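Local coordinates for cell division protein FtsI/penicillin binding protein 2 (Legionella pneumophila subsp. pneumophila ATCC 43290, PDB 4ZTK) that probably cross-links septal peptidoglycan during cell division as a penicillin-binding D,D-transpeptidase, at residues S43-I48 and V187-L192; F59-K64 and S70-I75. One frame throughout, in Å; residues are numbered along the deposited sequence.

Following the chain from its N terminus, after helix 22-38, strand 43-49 enters the five-stranded antiparallel sheet, and strand 56-63 runs back beside it as an outermost strand. The loop that follows turns over the sheet, and contact 2 closes a short loop there, five residues lying between 59-64 and 70-75. Contact 1 spans much more, with 138 residues, largely helical where regular, between 43-48 and 187-192; contact 2 falls wholly within that span. The contacts lie about 7 Å apart, centre to centre. The backbone pairing of Ile46 with Ala60 and the bond between Ser43 and Trp71 join them, and Phe59 and Trp71 both touch Ile189 of helix 189-200.

Contact 1: residues S43-I48 and V187-L192; sequences SGVIAI and VTIESL
Strand 43-48 and the start of helix 189-200 approach most closely at Ala47 and Ile189, whose CA atoms are 7.3 Å apart, and no hydrogen bond links the two segments. The contact is therefore made by side chains alone: Val45 and Ala47, two residues apart on one face of the strand, meet Ile189, the first residue of the helix. Ile189 divides its two branches between them. Its CG2 methyl rests on Ala47 CB at 3.6 Å, while its longer branch runs along the strand to put CD1 3.7 Å from Val45 CG1. This split follows from chi1 of -65°, which sets CG1 beside the backbone N and leaves CG2 anti to it. Val45 and Ile189 pass alongside each other in opposite senses.

All three touching residues are buried, although the area involved, 128 Å² summed over both sides, is small. Phe59, Phe76 and Val279 also pack on Ile189, which places it in a larger apolar layer over the sheet. Behind it, Thr188 and Ser191 form a capping box: Ser191 N donates to Thr188 OG1 at 3.1 Å, and Thr188 N donates to Ser191 OG with an N-H...O angle of 170°. These reciprocal bonds satisfy two backbone NH groups where the helix begins, fixing the turn from which Ile189 reaches the strand. Such a capped helix start packed against a central antiparallel sheet joins the helical and sheet parts of the penicillin-binding transpeptidase fold, which belongs to the beta-lactamase clan.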
# COMPACT_ATOMS: atom_id res chain seq x y z
N SER A 43 0.92 11.11 13.78
CA SER A 43 0.46 11.72 12.54
C SER A 43 -0.30 10.71 11.69
O SER A 43 -0.38 9.53 12.02
CB SER A 43 1.62 12.30 11.74
OG SER A 43 2.37 11.26 11.12
N GLY A 44 -0.85 11.19 10.58
CA GLY A 44 -1.53 10.31 9.65
C GLY A 44 -1.73 11.00 8.33
O GLY A 44 -1.75 12.23 8.27
N VAL A 45 -1.89 10.22 7.27
CA VAL A 45 -2.07 10.76 5.94
C VAL A 45 -2.98 9.86 5.13
O VAL A 45 -2.94 8.64 5.28
CB VAL A 45 -0.71 10.93 5.21
CG1 VAL A 45 0.08 9.63 5.24
CG2 VAL A 45 -0.90 11.43 3.78
N ILE A 46 -3.83 10.46 4.30
CA ILE A 46 -4.60 9.73 3.31
C ILE A 46 -4.39 10.34 1.93
O ILE A 46 -4.44 11.56 1.77
CB ILE A 46 -6.11 9.75 3.62
CG1 ILE A 46 -6.38 9.14 5.00
CG2 ILE A 46 -6.88 9.00 2.55
CD1 ILE A 46 -7.83 9.28 5.43
N ALA A 47 -4.17 9.49 0.94
CA ALA A 47 -4.06 9.95 -0.43
C ALA A 47 -4.99 9.16 -1.33
O ALA A 47 -5.20 7.96 -1.12
CB ALA A 47 -2.62 9.86 -0.91
N ILE A 48 -5.56 9.84 -2.32
CA ILE A 48 -6.38 9.20 -3.34
C ILE A 48 -5.77 9.48 -4.70
O ILE A 48 -5.28 10.58 -4.94
CB ILE A 48 -7.82 9.75 -3.35
CG1 ILE A 48 -8.36 9.93 -1.92
CG2 ILE A 48 -8.73 8.86 -4.19
CD1 ILE A 48 -8.57 8.67 -1.18
N VAL A 187 10.10 4.56 -0.16
CA VAL A 187 8.95 5.06 -0.90
C VAL A 187 8.44 6.37 -0.30
O VAL A 187 8.82 6.75 0.81
CB VAL A 187 7.78 4.03 -0.95
CG1 VAL A 187 8.23 2.72 -1.58
CG2 VAL A 187 7.19 3.79 0.45
N THR A 188 7.61 7.07 -1.05
CA THR A 188 6.84 8.18 -0.51
C THR A 188 5.38 7.82 -0.68
O THR A 188 5.06 6.81 -1.33
CB THR A 188 7.12 9.50 -1.26
OG1 THR A 188 6.77 9.34 -2.64
CG2 THR A 188 8.59 9.89 -1.15
N ILE A 189 4.49 8.61 -0.10
CA ILE A 189 3.05 8.39 -0.28
C ILE A 189 2.73 8.42 -1.77
O ILE A 189 2.04 7.54 -2.28
CB ILE A 189 2.22 9.47 0.45
CG1 ILE A 189 2.42 9.37 1.96
CG2 ILE A 189 0.75 9.33 0.11
CD1 ILE A 189 2.01 8.03 2.53
N GLU A 190 3.27 9.41 -2.46
CA GLU A 190 3.06 9.57 -3.90
C GLU A 190 3.55 8.39 -4.74
O GLU A 190 2.85 7.92 -5.64
CB GLU A 190 3.71 10.87 -4.40
CG GLU A 190 3.44 11.16 -5.87
CD GLU A 190 3.96 12.53 -6.31
OE1 GLU A 190 3.31 13.17 -7.17
OE2 GLU A 190 5.01 12.96 -5.80
N SER A 191 4.76 7.91 -4.47
CA SER A 191 5.31 6.84 -5.29
C SER A 191 4.59 5.53 -5.01
O SER A 191 4.33 4.74 -5.92
CB SER A 191 6.82 6.69 -5.08
OG SER A 191 7.12 6.03 -3.86
N LEU A 192 4.25 5.30 -3.75
CA LEU A 192 3.59 4.05 -3.36
C LEU A 192 2.18 3.93 -3.95
O LEU A 192 1.81 2.88 -4.48
CB LEU A 192 3.56 3.89 -1.84
CG LEU A 192 3.01 2.55 -1.33
CD1 LEU A 192 3.78 1.36 -1.93
CD2 LEU A 192 3.03 2.49 0.20

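Contact 2: residues F59-K64 and S70-I75; sequences FAESSK and SWKSRI
Glu61 reaches Ser70 and Trp71 by placing CG between its backbone N and carbonyl carbon (chi1 63°) and then extending its chain (chi2 -174°), while Phe59 swings its ring anti to N (chi1 -172°) toward Trp71 and Lys72. The carboxylate of Glu61 is held chiefly through OE2, which accepts from Trp71 N at 2.7 Å in a nearly straight bond, with the donor on the syn side and moderately out of the carboxylate plane. Ser70 OG also donates to Glu61 OE1, but the modelled 2.4 Å is too short to take at face value, so the exact length is doubtful. Ser70 OG in turn accepts from Lys72 N at 2.9 Å.

Trp71 meets the same carboxylate at the edge of its indole, where CD1 lies 3.2 Å from Glu61 OE2. Its NE1 bonds to Ser43 OG on strand 43-49, so Trp71 is tied to two neighbouring strands. Arg74 CD lies over the rim of one indole face, and Trp71 CZ2 sits over one face of the guanidinium, which forms a salt bridge with Glu281. Further back along the strand, the Phe59 ring has Trp71 O at its edge, 3.5 Å from CZ. Lys72 crosses it obliquely, bringing CG to 3.6 Å from Phe59 CE1. Lys72 NZ stays 4.3 Å from Glu61 OE1, beyond a salt bridge, although its charge may still favour the carboxylate electrostatically.

An apolar contact at Phe59 and the polar bonds of Glu61 thus lie side by side and hold the loop preceding helix 83-92 over strand 56-63, at one edge of the sheet. That helix begins near an SxxK pattern, Ser80 to Lys83, consistent with the active site of penicillin-binding proteins; at Ser70 itself the local motif is an ST turn.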
# COMPACT_ATOMS: atom_id res chain seq x y z
N PHE A 59 -5.20 14.59 -1.05
CA PHE A 59 -4.08 14.36 -0.15
C PHE A 59 -4.32 15.18 1.11
O PHE A 59 -4.43 16.40 1.05
CB PHE A 59 -2.78 14.81 -0.82
CG PHE A 59 -1.53 14.43 -0.07
CD1 PHE A 59 -1.15 15.14 1.07
CD2 PHE A 59 -0.73 13.40 -0.51
CE1 PHE A 59 -0.00 14.79 1.75
CE2 PHE A 59 0.42 13.05 0.18
CZ PHE A 59 0.79 13.75 1.31
N ALA A 60 -4.41 14.51 2.26
CA ALA A 60 -4.55 15.23 3.52
C ALA A 60 -3.77 14.55 4.63
O ALA A 60 -3.67 13.32 4.68
CB ALA A 60 -6.01 15.37 3.91
N GLU A 61 -3.20 15.36 5.52
CA GLU A 61 -2.49 14.84 6.68
C GLU A 61 -2.85 15.61 7.94
O GLU A 61 -3.29 16.76 7.87
CB GLU A 61 -0.97 14.87 6.44
CG GLU A 61 -0.39 16.26 6.27
CD GLU A 61 1.09 16.24 5.89
OE1 GLU A 61 1.52 17.13 5.12
OE2 GLU A 61 1.82 15.35 6.36
N SER A 62 -2.68 14.97 9.08
CA SER A 62 -2.93 15.58 10.38
C SER A 62 -1.85 15.13 11.34
O SER A 62 -1.53 13.94 11.40
CB SER A 62 -4.31 15.18 10.90
OG SER A 62 -4.61 15.83 12.12
N SER A 63 -1.28 16.07 12.09
CA SER A 63 -0.22 15.77 13.05
C SER A 63 -0.51 16.42 14.39
O SER A 63 -0.92 17.58 14.44
CB SER A 63 1.13 16.26 12.54
OG SER A 63 1.51 15.57 11.36
N LYS A 64 -0.29 15.69 15.48
CA LYS A 64 -0.64 16.20 16.81
C LYS A 64 0.36 17.24 17.33
O LYS A 64 -0.03 18.18 18.02
CB LYS A 64 -0.84 15.06 17.82
CG LYS A 64 0.40 14.23 18.15
CD LYS A 64 0.14 13.35 19.37
CE LYS A 64 1.21 12.29 19.55
NZ LYS A 64 2.57 12.86 19.75
N SER A 70 6.39 16.93 6.55
CA SER A 70 5.14 16.62 5.89
C SER A 70 5.22 15.28 5.16
O SER A 70 6.27 14.92 4.62
CB SER A 70 4.78 17.72 4.90
OG SER A 70 3.70 17.31 4.08
N TRP A 71 4.11 14.56 5.13
CA TRP A 71 4.02 13.33 4.35
C TRP A 71 4.05 13.61 2.85
O TRP A 71 4.08 12.68 2.05
CB TRP A 71 2.75 12.56 4.70
CG TRP A 71 2.81 11.89 6.03
CD1 TRP A 71 2.26 12.33 7.20
CD2 TRP A 71 3.47 10.65 6.33
NE1 TRP A 71 2.54 11.44 8.21
CE2 TRP A 71 3.28 10.40 7.71
CE3 TRP A 71 4.20 9.73 5.57
CZ2 TRP A 71 3.79 9.27 8.33
CZ3 TRP A 71 4.71 8.61 6.20
CH2 TRP A 71 4.50 8.39 7.57
N LYS A 72 4.04 14.88 2.47
CA LYS A 72 4.19 15.25 1.07
C LYS A 72 5.57 14.86 0.57
O LYS A 72 5.76 14.58 -0.61
CB LYS A 72 3.97 16.75 0.86
CG LYS A 72 2.55 17.25 1.11
CD LYS A 72 2.29 18.54 0.33
CE LYS A 72 0.97 19.19 0.71
NZ LYS A 72 1.08 20.00 1.95
N SER A 73 6.55 14.83 1.48
CA SER A 73 7.92 14.52 1.10
C SER A 73 8.57 13.37 1.89
O SER A 73 9.62 12.86 1.50
CB SER A 73 8.79 15.77 1.20
OG SER A 73 8.73 16.34 2.50
N ARG A 74 7.94 12.97 2.99
CA ARG A 74 8.53 11.99 3.91
C ARG A 74 8.84 10.63 3.27
O ARG A 74 8.02 10.07 2.55
CB ARG A 74 7.63 11.82 5.14
CG ARG A 74 8.15 10.84 6.18
CD ARG A 74 7.40 11.04 7.50
NE ARG A 74 7.69 10.00 8.47
CZ ARG A 74 7.19 9.97 9.70
NH1 ARG A 74 6.37 10.93 10.11
NH2 ARG A 74 7.50 8.98 10.53
N ILE A 75 10.03 10.12 3.55
CA ILE A 75 10.47 8.84 3.00
C ILE A 75 10.30 7.73 4.03
O ILE A 75 10.73 7.85 5.17
CB ILE A 75 11.96 8.89 2.58
CG1 ILE A 75 12.17 9.94 1.49
CG2 ILE A 75 12.44 7.52 2.12
CD1 ILE A 75 13.61 10.05 1.01